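Local coordinates for small ribosomal subunit protein bS6 (Thermotoga maritima, PDB 1VMB), which probably binds 16S ribosomal RNA together with protein bS18, as a structural component of the small ribosomal subunit, at residues A[19-24]-A[81-86]; A[49-54]-A[88-93]; A[26-31]-A[71-76]; A[41-46]-A[95-100]. All blocks are in the same frame, centred on the assembly; numbering follows the deposited sequence. Where two conformers were deposited one is given.

Contact 1. Residues A[19-24]-A[81-86]; sequences RIYESM and IYFRCD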
loop_
_atom_site.group_PDB
_atom_site.type_symbol
_atom_site.label_atom_id
_atom_site.label_comp_id
_atom_site.label_asym_id
_atom_site.label_seq_id
_atom_site.Cartn_x
_atom_site.Cartn_y
_atom_site.Cartn_z
ATOM N N ARG A 19 8.106 13.395 2.502
ATOM C CA ARG A 19 8.219 12.686 1.247
ATOM C C ARG A 19 6.918 12.001 1.032
ATOM O O ARG A 19 6.270 11.616 2.017
ATOM C CB ARG A 19 9.362 11.685 1.374
ATOM C CG ARG A 19 10.747 12.350 1.584
ATOM C CD ARG A 19 11.878 11.330 1.738
ATOM N NE ARG A 19 13.173 11.987 1.925
ATOM C CZ ARG A 19 14.328 11.338 2.106
ATOM N NH1 ARG A 19 14.354 10.019 2.122
ATOM N NH2 ARG A 19 15.460 12.018 2.231
ATOM N N ILE A 20 6.545 11.793 -0.236
ATOM C CA ILE A 20 5.258 11.213 -0.574
ATOM C C ILE A 20 5.473 9.835 -1.173
ATOM O O ILE A 20 6.285 9.687 -2.073
ATOM C CB ILE A 20 4.484 12.137 -1.612
ATOM C CG1 ILE A 20 4.273 13.555 -1.091
ATOM C CG2 ILE A 20 3.139 11.538 -2.033
ATOM C CD1 ILE A 20 3.797 14.546 -2.136
ATOM N N TYR A 21 4.724 8.854 -0.683
ATOM C CA TYR A 21 4.803 7.468 -1.154
ATOM C C TYR A 21 3.498 6.889 -1.576
ATOM O O TYR A 21 2.452 7.352 -1.142
ATOM C CB TYR A 21 5.321 6.615 0.007
ATOM C CG TYR A 21 6.725 6.992 0.382
ATOM C CD1 TYR A 21 6.967 8.008 1.329
ATOM C CD2 TYR A 21 7.808 6.373 -0.191
ATOM C CE1 TYR A 21 8.258 8.381 1.678
ATOM C CE2 TYR A 21 9.088 6.749 0.143
ATOM C CZ TYR A 21 9.321 7.751 1.074
ATOM O OH TYR A 21 10.634 8.127 1.389
ATOM N N GLU A 22 3.566 5.933 -2.512
ATOM C CA GLU A 22 2.443 5.019 -2.774
ATOM C C GLU A 22 2.859 3.631 -2.392
ATOM O O GLU A 22 3.997 3.223 -2.605
ATOM C CB GLU A 22 1.942 5.097 -4.211
ATOM C CG GLU A 22 2.917 4.543 -5.199
ATOM C CD GLU A 22 2.386 4.445 -6.599
ATOM O OE1 GLU A 22 1.573 5.295 -7.060
ATOM O OE2 GLU A 22 2.802 3.472 -7.243
ATOM N N SER A 23 1.904 2.884 -1.845
ATOM C CA SER A 23 2.102 1.449 -1.636
ATOM C C SER A 23 0.889 0.718 -2.091
ATOM O O SER A 23 -0.219 0.970 -1.587
ATOM C CB SER A 23 2.369 1.115 -0.152
ATOM O OG SER A 23 2.830 -0.226 -0.023
ATOM N N MET A 24 1.081 -0.171 -3.072
ATOM C CA MET A 24 -0.001 -0.978 -3.641
ATOM C C MET A 24 0.221 -2.362 -3.114
ATOM O O MET A 24 1.358 -2.888 -3.185
ATOM C CB MET A 24 0.030 -0.998 -5.178
ATOM C CG MET A 24 -1.136 -1.779 -5.811
ATOM S SD MET A 24 -0.965 -2.039 -7.583
ATOM C CE MET A 24 -0.271 -3.672 -7.512
ATOM N N ILE A 81 -2.363 2.827 -1.156
ATOM C CA ILE A 81 -2.430 3.799 -0.076
ATOM C C ILE A 81 -1.384 4.843 -0.391
ATOM O O ILE A 81 -0.253 4.440 -0.659
ATOM C CB ILE A 81 -2.142 3.165 1.299
ATOM C CG1 ILE A 81 -3.240 2.170 1.642
ATOM C CG2 ILE A 81 -2.070 4.222 2.358
ATOM C CD1 ILE A 81 -2.944 1.348 2.901
ATOM N N TYR A 82 -1.778 6.109 -0.376
ATOM C CA TYR A 82 -0.893 7.235 -0.566
ATOM C C TYR A 82 -0.637 7.844 0.775
ATOM O O TYR A 82 -1.594 8.145 1.505
ATOM C CB TYR A 82 -1.516 8.262 -1.489
ATOM C CG TYR A 82 -1.794 7.678 -2.869
ATOM C CD1 TYR A 82 -0.835 7.697 -3.862
ATOM C CD2 TYR A 82 -2.986 7.046 -3.126
ATOM C CE1 TYR A 82 -1.099 7.124 -5.159
ATOM C CE2 TYR A 82 -3.283 6.492 -4.405
ATOM C CZ TYR A 82 -2.329 6.529 -5.403
ATOM O OH TYR A 82 -2.630 5.958 -6.653
ATOM N N PHE A 83 0.637 8.001 1.116
ATOM C CA PHE A 83 0.991 8.545 2.431
ATOM C C PHE A 83 2.256 9.401 2.393
ATOM O O PHE A 83 3.018 9.382 1.438
ATOM C CB PHE A 83 1.138 7.432 3.481
ATOM C CG PHE A 83 2.283 6.487 3.229
ATOM C CD1 PHE A 83 2.107 5.402 2.409
ATOM C CD2 PHE A 83 3.512 6.638 3.875
ATOM C CE1 PHE A 83 3.126 4.480 2.210
ATOM C CE2 PHE A 83 4.548 5.702 3.652
ATOM C CZ PHE A 83 4.354 4.655 2.813
ATOM N N ARG A 84 2.502 10.129 3.463
ATOM C CA ARG A 84 3.718 10.982 3.537
ATOM C C ARG A 84 4.408 10.661 4.850
ATOM O O ARG A 84 3.766 10.405 5.877
ATOM C CB ARG A 84 3.415 12.486 3.391
ATOM C CG ARG A 84 2.361 13.032 4.206
ATOM C CD ARG A 84 1.797 14.413 3.723
ATOM N NE ARG A 84 1.593 14.409 2.283
ATOM C CZ ARG A 84 0.837 15.274 1.631
ATOM N NH1 ARG A 84 0.146 16.212 2.292
ATOM N NH2 ARG A 84 0.729 15.182 0.313
ATOM N N CYS A 85 5.732 10.639 4.796
ATOM C CA CYS A 85 6.500 10.448 5.975
ATOM C C CYS A 85 7.911 10.960 5.692
ATOM O O CYS A 85 8.179 11.429 4.615
ATOM C CB CYS A 85 6.489 8.987 6.364
ATOM S SG CYS A 85 7.391 7.947 5.182
ATOM N N ASP A 86 8.788 10.872 6.684
ATOM C CA ASP A 86 10.162 11.364 6.561
ATOM C C ASP A 86 11.121 10.408 5.882
ATOM O O ASP A 86 12.305 10.731 5.706
ATOM C CB ASP A 86 10.705 11.769 7.934
ATOM C CG ASP A 86 10.924 10.592 8.900
ATOM O OD1 ASP A 86 10.809 9.374 8.551
ATOM O OD2 ASP A 86 11.218 10.861 10.107
HETATM O O HOH W 1 -0.929 4.433 -7.981
#

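Contact 2. Residues A[49-54]-A[88-93]; sequences ERVKGK and QNLQEL. With EDO (1,2-ethanediol), chain B.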
loop_
_atom_site.group_PDB
_atom_site.type_symbol
_atom_site.label_atom_id
_atom_site.label_comp_id
_atom_site.label_asym_id
_atom_site.label_seq_id
_atom_site.Cartn_x
_atom_site.Cartn_y
_atom_site.Cartn_z
ATOM N N GLU A 49 1.305 4.090 12.808
ATOM C CA GLU A 49 1.916 3.837 14.099
ATOM C C GLU A 49 3.392 3.405 14.030
ATOM O O GLU A 49 4.130 3.627 14.992
ATOM C CB GLU A 49 1.120 2.746 14.837
ATOM C CG GLU A 49 -0.322 3.196 15.072
ATOM C CD GLU A 49 -1.158 2.261 15.929
ATOM O OE1 GLU A 49 -0.761 1.085 16.141
ATOM O OE2 GLU A 49 -2.223 2.732 16.375
ATOM N N ARG A 50 3.802 2.790 12.921
ATOM C CA ARG A 50 5.191 2.251 12.802
ATOM C C ARG A 50 6.071 3.037 11.781
ATOM O O ARG A 50 7.197 3.448 12.119
ATOM C CB ARG A 50 5.176 0.746 12.561
ATOM C CG ARG A 50 4.455 0.020 13.692
ATOM C CD ARG A 50 5.043 0.215 15.073
ATOM N NE ARG A 50 4.316 -0.650 16.020
ATOM C CZ ARG A 50 4.777 -1.112 17.179
ATOM N NH1 ARG A 50 6.026 -0.873 17.608
ATOM N NH2 ARG A 50 3.966 -1.890 17.897
ATOM N N VAL A 51 5.530 3.247 10.572
ATOM C CA VAL A 51 6.165 4.106 9.579
ATOM C C VAL A 51 6.162 5.562 10.080
ATOM O O VAL A 51 7.050 6.363 9.714
ATOM C CB VAL A 51 5.472 4.007 8.204
ATOM C CG1 VAL A 51 6.069 4.952 7.182
ATOM C CG2 VAL A 51 5.474 2.558 7.689
ATOM N N LYS A 52 5.158 5.883 10.902
ATOM C CA LYS A 52 4.852 7.251 11.337
ATOM C C LYS A 52 4.520 8.151 10.163
ATOM O O LYS A 52 5.045 9.283 10.050
ATOM C CB LYS A 52 6.008 7.837 12.137
ATOM C CG LYS A 52 6.491 6.959 13.263
ATOM C CD LYS A 52 5.455 6.773 14.331
ATOM C CE LYS A 52 6.059 6.211 15.632
ATOM N NZ LYS A 52 4.954 5.909 16.591
ATOM N N GLY A 53 3.663 7.613 9.297
ATOM C CA GLY A 53 3.229 8.271 8.086
ATOM C C GLY A 53 1.831 8.849 8.295
ATOM O O GLY A 53 1.090 8.419 9.198
ATOM N N LYS A 54 1.500 9.853 7.496
ATOM C CA LYS A 54 0.181 10.436 7.432
ATOM C C LYS A 54 -0.481 9.949 6.174
ATOM O O LYS A 54 0.075 10.088 5.106
ATOM C CB LYS A 54 0.293 11.940 7.396
ATOM C CG LYS A 54 -1.019 12.686 7.299
ATOM N N GLN A 88 12.148 7.520 6.917
ATOM C CA GLN A 88 13.164 6.874 7.791
ATOM C C GLN A 88 12.696 5.519 8.336
ATOM O O GLN A 88 13.520 4.715 8.819
ATOM C CB GLN A 88 13.551 7.784 8.950
ATOM C CG GLN A 88 14.208 9.092 8.541
ATOM C CD GLN A 88 15.165 8.922 7.388
ATOM O OE1 GLN A 88 16.288 8.480 7.581
ATOM N NE2 GLN A 88 14.732 9.290 6.181
ATOM N N ASN A 89 11.391 5.258 8.290
ATOM C CA ASN A 89 10.864 4.024 8.847
ATOM C C ASN A 89 10.059 3.181 7.853
ATOM O O ASN A 89 9.150 2.417 8.228
ATOM C CB ASN A 89 10.104 4.305 10.136
ATOM C CG ASN A 89 11.049 4.729 11.254
ATOM O OD1 ASN A 89 11.801 3.921 11.814
ATOM N ND2 ASN A 89 11.112 5.998 11.475
ATOM N N LEU A 90 10.410 3.269 6.576
ATOM C CA LEU A 90 9.659 2.556 5.568
ATOM C C LEU A 90 9.799 1.050 5.744
ATOM O O LEU A 90 8.945 0.292 5.313
ATOM C CB LEU A 90 10.138 2.888 4.175
ATOM C CG LEU A 90 9.926 4.333 3.734
ATOM C CD1 LEU A 90 10.693 4.552 2.415
ATOM C CD2 LEU A 90 8.429 4.507 3.578
ATOM N N GLN A 91 10.902 0.602 6.302
ATOM C CA GLN A 91 11.047 -0.848 6.506
ATOM C C GLN A 91 9.954 -1.483 7.386
ATOM O O GLN A 91 9.693 -2.702 7.284
ATOM C CB GLN A 91 12.400 -1.149 7.115
ATOM C CG GLN A 91 12.491 -0.733 8.566
ATOM C CD GLN A 91 12.748 0.776 8.826
ATOM O OE1 GLN A 91 12.937 1.603 7.873
ATOM N NE2 GLN A 91 12.821 1.118 10.123
ATOM N N GLU A 92 9.296 -0.675 8.227
ATOM C CA GLU A 92 8.192 -1.145 9.040
ATOM C C GLU A 92 7.073 -1.695 8.163
ATOM O O GLU A 92 6.428 -2.693 8.471
ATOM C CB GLU A 92 7.668 -0.040 9.975
ATOM C CG GLU A 92 8.644 0.402 11.012
ATOM C CD GLU A 92 8.876 -0.586 12.140
ATOM O OE1 GLU A 92 8.165 -1.609 12.260
ATOM O OE2 GLU A 92 9.781 -0.300 12.926
ATOM N N LEU A 93 6.819 -1.015 7.060
ATOM C CA LEU A 93 5.783 -1.464 6.144
ATOM C C LEU A 93 6.239 -2.665 5.358
ATOM O O LEU A 93 5.536 -3.675 5.278
ATOM C CB LEU A 93 5.393 -0.324 5.239
ATOM C CG LEU A 93 4.375 -0.626 4.140
ATOM C CD1 LEU A 93 3.040 -1.022 4.712
ATOM C CD2 LEU A 93 4.194 0.582 3.230
HETATM C C1 EDO B . 1.079 -2.929 14.822
HETATM O O1 EDO B . 2.009 -3.171 15.889
HETATM C C2 EDO B . 0.691 -1.456 14.623
HETATM O O2 EDO B . 1.412 -0.547 15.478
HETATM O O HOH W 2 9.118 7.052 7.920
#

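Contact 3. Residues A[26-31]-A[71-76]; sequences IIAPNV and KKFNEG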
loop_
_atom_site.group_PDB
_atom_site.type_symbol
_atom_site.label_atom_id
_atom_site.label_comp_id
_atom_site.label_asym_id
_atom_site.label_seq_id
_atom_site.Cartn_x
_atom_site.Cartn_y
_atom_site.Cartn_z
ATOM N N ILE A 26 -1.762 -6.470 -2.921
ATOM C CA ILE A 26 -2.809 -7.310 -3.502
ATOM C C ILE A 26 -3.041 -8.488 -2.552
ATOM O O ILE A 26 -2.117 -9.192 -2.225
ATOM C CB ILE A 26 -2.356 -7.833 -4.900
ATOM C CG1 ILE A 26 -2.005 -6.651 -5.804
ATOM C CG2 ILE A 26 -3.378 -8.720 -5.533
ATOM C CD1 ILE A 26 -1.433 -7.008 -7.136
ATOM N N ILE A 27 -4.277 -8.685 -2.133
ATOM C CA ILE A 27 -4.671 -9.741 -1.246
ATOM C C ILE A 27 -5.226 -10.888 -2.079
ATOM O O ILE A 27 -5.997 -10.713 -3.087
ATOM C CB ILE A 27 -5.711 -9.224 -0.196
ATOM C CG1 ILE A 27 -5.169 -8.004 0.608
ATOM C CG2 ILE A 27 -6.135 -10.369 0.694
ATOM C CD1 ILE A 27 -6.225 -7.283 1.463
ATOM N N ALA A 28 -4.831 -12.082 -1.663
ATOM C CA ALA A 28 -5.270 -13.300 -2.279
ATOM C C ALA A 28 -6.787 -13.381 -2.326
ATOM O O ALA A 28 -7.512 -13.018 -1.357
ATOM C CB ALA A 28 -4.729 -14.487 -1.519
ATOM N N PRO A 29 -7.291 -13.921 -3.419
ATOM C CA PRO A 29 -8.740 -13.962 -3.602
ATOM C C PRO A 29 -9.500 -15.012 -2.786
ATOM O O PRO A 29 -10.715 -14.979 -2.778
ATOM C CB PRO A 29 -8.878 -14.205 -5.105
ATOM C CG PRO A 29 -7.733 -15.099 -5.383
ATOM C CD PRO A 29 -6.586 -14.505 -4.581
ATOM N N ASN A 30 -8.798 -15.917 -2.100
ATOM C CA ASN A 30 -9.434 -16.898 -1.235
ATOM C C ASN A 30 -9.535 -16.434 0.226
ATOM O O ASN A 30 -9.945 -17.175 1.094
ATOM C CB ASN A 30 -8.721 -18.241 -1.336
ATOM C CG ASN A 30 -7.285 -18.187 -0.924
ATOM O OD1 ASN A 30 -6.689 -17.116 -0.747
ATOM N ND2 ASN A 30 -6.684 -19.369 -0.812
ATOM N N VAL A 31 -9.181 -15.193 0.467
ATOM C CA VAL A 31 -9.373 -14.562 1.783
ATOM C C VAL A 31 -10.755 -13.908 1.771
ATOM O O VAL A 31 -11.036 -13.103 0.896
ATOM C CB VAL A 31 -8.273 -13.513 2.031
ATOM C CG1 VAL A 31 -8.439 -12.829 3.364
ATOM C CG2 VAL A 31 -6.923 -14.133 2.027
ATOM N N LYS A 71 1.475 -16.382 -7.494
ATOM C CA LYS A 71 1.306 -17.295 -6.345
ATOM C C LYS A 71 0.182 -18.243 -6.667
ATOM O O LYS A 71 -0.666 -18.605 -5.819
ATOM C CB LYS A 71 1.004 -16.528 -5.054
ATOM C CG LYS A 71 2.114 -15.618 -4.548
ATOM C CD LYS A 71 3.256 -16.425 -4.053
ATOM C CE LYS A 71 4.331 -15.588 -3.417
ATOM N NZ LYS A 71 5.386 -16.560 -2.910
ATOM N N LYS A 72 0.146 -18.653 -7.926
ATOM C CA LYS A 72 -0.877 -19.573 -8.378
ATOM C C LYS A 72 -2.329 -19.020 -8.401
ATOM O O LYS A 72 -3.256 -19.798 -8.649
ATOM C CB LYS A 72 -0.792 -20.893 -7.579
ATOM C CG LYS A 72 0.644 -21.481 -7.525
ATOM C CD LYS A 72 0.727 -22.671 -6.542
ATOM C CE LYS A 72 2.069 -23.433 -6.698
ATOM N N PHE A 73 -2.520 -17.719 -8.164
ATOM C CA PHE A 73 -3.830 -17.053 -8.356
ATOM C C PHE A 73 -3.870 -16.290 -9.681
ATOM O O PHE A 73 -2.829 -15.791 -10.164
ATOM C CB PHE A 73 -4.137 -16.090 -7.214
ATOM C CG PHE A 73 -4.166 -16.769 -5.864
ATOM C CD1 PHE A 73 -5.222 -17.600 -5.528
ATOM C CD2 PHE A 73 -3.109 -16.596 -4.955
ATOM C CE1 PHE A 73 -5.270 -18.237 -4.302
ATOM C CE2 PHE A 73 -3.160 -17.217 -3.702
ATOM C CZ PHE A 73 -4.234 -18.047 -3.390
ATOM N N ASN A 74 -5.070 -16.145 -10.220
ATOM C CA ASN A 74 -5.271 -15.450 -11.486
ATOM C C ASN A 74 -5.889 -14.047 -11.305
ATOM O O ASN A 74 -6.048 -13.312 -12.272
ATOM C CB ASN A 74 -6.186 -16.294 -12.346
ATOM C CG ASN A 74 -5.596 -17.670 -12.634
ATOM O OD1 ASN A 74 -4.473 -17.778 -13.148
ATOM N ND2 ASN A 74 -6.339 -18.706 -12.319
ATOM N N GLU A 75 -6.240 -13.710 -10.070
ATOM C CA GLU A 75 -6.807 -12.412 -9.689
ATOM C C GLU A 75 -6.520 -12.126 -8.246
ATOM O O GLU A 75 -6.132 -12.993 -7.511
ATOM C CB GLU A 75 -8.323 -12.425 -9.869
ATOM C CG GLU A 75 -9.012 -13.478 -9.011
ATOM C CD GLU A 75 -10.514 -13.509 -9.179
ATOM O OE1 GLU A 75 -11.066 -12.655 -9.935
ATOM O OE2 GLU A 75 -11.166 -14.397 -8.538
ATOM N N GLY A 76 -6.699 -10.880 -7.838
ATOM C CA GLY A 76 -6.446 -10.510 -6.441
ATOM C C GLY A 76 -7.073 -9.165 -6.153
ATOM O O GLY A 76 -7.550 -8.511 -7.086
#

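Contact 4. Residues A[41-46]-A[95-100]; sequences ERVKKI and NFYRVT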
loop_
_atom_site.group_PDB
_atom_site.type_symbol
_atom_site.label_atom_id
_atom_site.label_comp_id
_atom_site.label_asym_id
_atom_site.label_seq_id
_atom_site.Cartn_x
_atom_site.Cartn_y
_atom_site.Cartn_z
ATOM N N GLU A 41 -7.048 -2.439 7.012
ATOM C CA GLU A 41 -6.998 -1.664 8.264
ATOM C C GLU A 41 -5.658 -1.896 8.967
ATOM O O GLU A 41 -5.086 -0.937 9.525
ATOM C CB GLU A 41 -8.198 -1.980 9.097
ATOM C CG GLU A 41 -9.538 -1.535 8.501
ATOM C CD GLU A 41 -9.587 -0.039 8.189
ATOM O OE1 GLU A 41 -9.102 0.779 9.006
ATOM O OE2 GLU A 41 -10.087 0.329 7.093
ATOM N N ARG A 42 -5.116 -3.114 8.889
ATOM C CA ARG A 42 -3.842 -3.394 9.534
ATOM C C ARG A 42 -2.731 -2.638 8.823
ATOM O O ARG A 42 -1.870 -2.039 9.474
ATOM C CB ARG A 42 -3.528 -4.874 9.532
ATOM C CG ARG A 42 -4.445 -5.638 10.417
ATOM C CD ARG A 42 -4.010 -7.095 10.468
ATOM N NE ARG A 42 -4.850 -7.912 11.341
ATOM C CZ ARG A 42 -5.818 -8.662 10.846
ATOM N NH1 ARG A 42 -6.055 -8.670 9.509
ATOM N NH2 ARG A 42 -6.551 -9.402 11.628
ATOM N N VAL A 43 -2.771 -2.633 7.487
ATOM C CA VAL A 43 -1.762 -1.856 6.745
ATOM C C VAL A 43 -1.820 -0.384 7.121
ATOM O O VAL A 43 -0.763 0.232 7.340
ATOM C CB VAL A 43 -1.834 -2.122 5.200
ATOM C CG1 VAL A 43 -0.896 -1.223 4.475
ATOM C CG2 VAL A 43 -1.507 -3.590 4.842
ATOM N N LYS A 44 -3.008 0.201 7.168
ATOM C CA LYS A 44 -3.155 1.605 7.562
ATOM C C LYS A 44 -2.499 1.827 8.901
ATOM O O LYS A 44 -1.802 2.799 9.074
ATOM C CB LYS A 44 -4.610 2.034 7.635
ATOM C CG LYS A 44 -5.213 2.135 6.250
ATOM C CD LYS A 44 -6.726 1.981 6.257
ATOM C CE LYS A 44 -7.380 3.075 6.992
ATOM N NZ LYS A 44 -8.919 3.139 6.886
ATOM N N LYS A 45 -2.791 0.963 9.877
ATOM C CA LYS A 45 -2.230 1.123 11.212
ATOM C C LYS A 45 -0.705 0.969 11.249
ATOM O O LYS A 45 0.017 1.690 11.998
ATOM C CB LYS A 45 -2.885 0.129 12.170
ATOM C CG LYS A 45 -4.290 0.572 12.656
ATOM C CD LYS A 45 -4.216 1.824 13.468
ATOM C CE LYS A 45 -5.511 2.160 14.056
ATOM N NZ LYS A 45 -5.411 3.262 15.061
ATOM N N ILE A 46 -0.172 0.074 10.434
ATOM C CA ILE A 46 1.293 -0.040 10.315
ATOM C C ILE A 46 1.920 1.284 9.800
ATOM O O ILE A 46 2.927 1.768 10.352
ATOM C CB ILE A 46 1.705 -1.197 9.404
ATOM C CG1 ILE A 46 1.318 -2.535 10.054
ATOM C CG2 ILE A 46 3.177 -1.139 9.096
ATOM C CD1 ILE A 46 2.113 -2.888 11.212
ATOM N N ASN A 95 8.415 -4.869 6.188
ATOM C CA ASN A 95 8.460 -6.027 7.103
ATOM C C ASN A 95 7.088 -6.587 7.439
ATOM O O ASN A 95 6.935 -7.811 7.561
ATOM C CB ASN A 95 9.250 -5.688 8.349
ATOM C CG ASN A 95 10.735 -5.598 8.068
ATOM O OD1 ASN A 95 11.198 -5.942 6.976
ATOM N ND2 ASN A 95 11.482 -5.141 9.039
ATOM N N PHE A 96 6.065 -5.752 7.576
ATOM C CA PHE A 96 4.671 -6.259 7.709
ATOM C C PHE A 96 4.304 -7.115 6.494
ATOM O O PHE A 96 3.813 -8.234 6.607
ATOM C CB PHE A 96 3.644 -5.112 7.854
ATOM C CG PHE A 96 2.234 -5.612 7.895
ATOM C CD1 PHE A 96 1.788 -6.163 9.023
ATOM C CD2 PHE A 96 1.409 -5.530 6.773
ATOM C CE1 PHE A 96 0.487 -6.668 9.085
ATOM C CE2 PHE A 96 0.108 -6.081 6.816
ATOM C CZ PHE A 96 -0.304 -6.631 7.993
ATOM N N TYR A 97 4.535 -6.577 5.312
ATOM C CA TYR A 97 4.212 -7.356 4.098
ATOM C C TYR A 97 4.957 -8.696 4.048
ATOM O O TYR A 97 4.357 -9.747 3.733
ATOM C CB TYR A 97 4.559 -6.535 2.846
ATOM C CG TYR A 97 3.725 -5.315 2.545
ATOM C CD1 TYR A 97 2.336 -5.321 2.643
ATOM C CD2 TYR A 97 4.321 -4.165 2.027
ATOM C CE1 TYR A 97 1.550 -4.219 2.325
ATOM C CE2 TYR A 97 3.523 -3.049 1.673
ATOM C CZ TYR A 97 2.164 -3.075 1.843
ATOM O OH TYR A 97 1.425 -2.014 1.462
ATOM N N ARG A 98 6.257 -8.691 4.393
ATOM C CA ARG A 98 7.068 -9.882 4.364
ATOM C C ARG A 98 6.510 -11.035 5.206
ATOM O O ARG A 98 6.777 -12.201 4.910
ATOM C CB ARG A 98 8.473 -9.556 4.793
ATOM C CG ARG A 98 9.207 -8.807 3.771
ATOM C CD ARG A 98 10.634 -8.509 4.143
ATOM N NE ARG A 98 11.228 -7.666 3.120
ATOM C CZ ARG A 98 12.527 -7.553 2.897
ATOM N NH1 ARG A 98 13.433 -8.288 3.547
ATOM N NH2 ARG A 98 12.953 -6.702 1.971
ATOM N N VAL A 99 5.740 -10.720 6.247
ATOM C CA VAL A 99 5.229 -11.764 7.182
ATOM C C VAL A 99 3.776 -12.139 6.992
ATOM O O VAL A 99 3.267 -12.946 7.742
ATOM C CB VAL A 99 5.498 -11.384 8.664
ATOM C CG1 VAL A 99 7.017 -11.157 8.890
ATOM C CG2 VAL A 99 4.678 -10.098 9.102
ATOM N N THR A 100 3.144 -11.554 5.961
ATOM C CA THR A 100 1.732 -11.665 5.714
ATOM C C THR A 100 1.432 -12.343 4.401
ATOM O O THR A 100 1.302 -11.656 3.404
ATOM C CB THR A 100 1.167 -10.230 5.702
ATOM O OG1 THR A 100 1.424 -9.618 6.976
ATOM C CG2 THR A 100 -0.379 -10.244 5.581
#

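Contact 1. Residues A[19-24]-A[81-86]
Six backbone hydrogen bonds join Arg-19, Tyr-21 and Ser-23 to Cys-85, Phe-83 and Ile-81 in antiparallel register. That from Tyr-21 N to Phe-83 O is nearly straight at 2.8 Å. On the face carrying Tyr-21, Phe-83 and Cys-85, Tyr-21 CB sits over the Phe-83 ring, 3.8 Å from its centroid, in a CH-pi contact. Phe-83 CG stands between its own N and carbonyl carbon (chi1 66°), which brings the ring against Tyr-21 CB. The two rings are nearly parallel but slid apart. Cys-85 SG comes obliquely to Tyr-21 CE1, at 3.6 Å. The other face carries the non-hydrogen-bonded pairs, Ile-20 with Arg-84 and Glu-22 with Tyr-82. In one conformer of Glu-22, a water links its OE1 (2.8 Å) to Tyr-82 OH (2.6 Å); its stronger partner is Arg-111. Arg-84 runs beside Ile-20 toward salt bridges with Glu-118 and Asp-56. Strand 103-110 flanks 19-27, 54-66 flanks 73-85, and helix 33-51 covers Ile-81, Phe-83 and Cys-85.

Contact 2. Residues A[49-54]-A[88-93]
Val-51 lays its CG2 methyl against Leu-93 CB, 3.8 Å away. Its CG1, anti to the backbone N (chi1 177°), reaches instead toward Leu-90 CD2 at 4.3 Å. One valine at the end of helix 33-51 thus meets Leu-90 and Leu-93. Beside it the aliphatic base of Arg-50 meets that of Glu-92, CB to CB at 3.7 Å. Asn-89 turns its CB to the carbonyls of Arg-50 and Val-51. Its own O accepts a hydrogen bond from Glu-92 N. A water links the two segments: it donates to Val-51 O at 2.8 Å and accepts from Asn-89 N at 2.9 Å. In one of the two conformers of Arg-50, its NE and Glu-49 OE1 both bond to O2 of a 1,2-ethanediol, probably from the crystallisation liquor. The segments therefore meet mainly through carbon, and the water serves a backbone carbonyl and a backbone N-H. Arg-50 and Glu-92 form no salt bridge, though their opposite charges may still attract.

Contact 3. Residues A[26-31]-A[71-76]
Pro-29, Phe-73 and Gly-76 bury the most surface here. Pro-29 CD lies over one face of the Phe-73 ring, 3.8 Å from the centroid, and makes a CH-pi contact. It sits toward the rim of the ring, and its nearest ring atom is Phe-73 CD1 at 3.5 Å. Phe-73 CG is anti to its own carbonyl carbon (chi1 -59°), with the ring held against Pro-29. Phe-73 is also met by Ala-28 CB, 3.8 Å from its CE2, and by the amide of Asn-30 at its far end, where OD1 comes to 3.7 Å from CZ. Amide and ring planes are 61° apart. Gly-76 brings bare backbone: its CA is 3.7 Å from Ile-26 CG2 and 3.4 Å from Ile-27 O. A type I turn runs from Ala-28 to Val-31, with Pro-29 in the turn, set against Phe-73 and Glu-75. The contact is chiefly apolar. Pro-29 CD also covers Glu-75 O at 3.3 Å, and that carbonyl is buried with no polar partner in the model.

Contact 4. Residues A[41-46]-A[95-100]
The Phe-96 ring lies between two groups. Over one face comes Ile-46 CG1, 4.2 Å from the centroid, as a CH-pi contact. Thr-100 OG1, from the same segment as the ring, stands above the centre of the opposite face. Thr-100 OG1 donates to Phe-96 O at 2.8 Å, from above the carbonyl plane. Val-99 N also donates to Phe-96 O, from the other side of that plane, so two donors hold the oxygen at the end of helix 91-98. Val-43 CG2 approaches Phe-96 obliquely, at 3.6 Å from CE2, and Arg-42 CB nears Phe-96 CZ at 4.0 Å. Phe-96 CG is anti to the backbone N (chi1 176°), which carries the ring across to helix 33-51. The Tyr-97 ring is met obliquely by Val-43 CG2, 4.0 Å from CE1. Its OH lies 3.9 Å from Val-43 CG1 and is hydrogen-bonded to Ser-23 OG on the sheet. The same ring stacks with Trp-106. Ile-103 of strand 103-110 touches Val-43, Phe-96 and Tyr-97. With the beta-alpha-beta-beta-alpha-beta order of the chain, two helices packed on one face of a four-stranded antiparallel sheet give the ferredoxin-like fold of bS6.

From the N terminus, strand 19-27 opens contact 1 and then contact 3. Helix 33-51 opens contact 4 and then contact 2. After strand 54-66 the chain returns: 71-76 closes contact 3, 81-86 closes contact 1, 88-93 closes contact 2 and 95-100 closes contact 4. Contact 3 is nested inside contact 1, and contact 2 inside contact 4. Each strand pair crosses each helix pair. Contacts 1 and 3 thus join the two central strands, with centres about 24 Å apart, while contacts 2 and 4 join the two helices. Arg-84 O and Lys-54 N probably hydrogen-bond between contacts 1 and 2; Ile-81 packs on Val-43 between 1 and 4. Contact 3 touches neither helix contact.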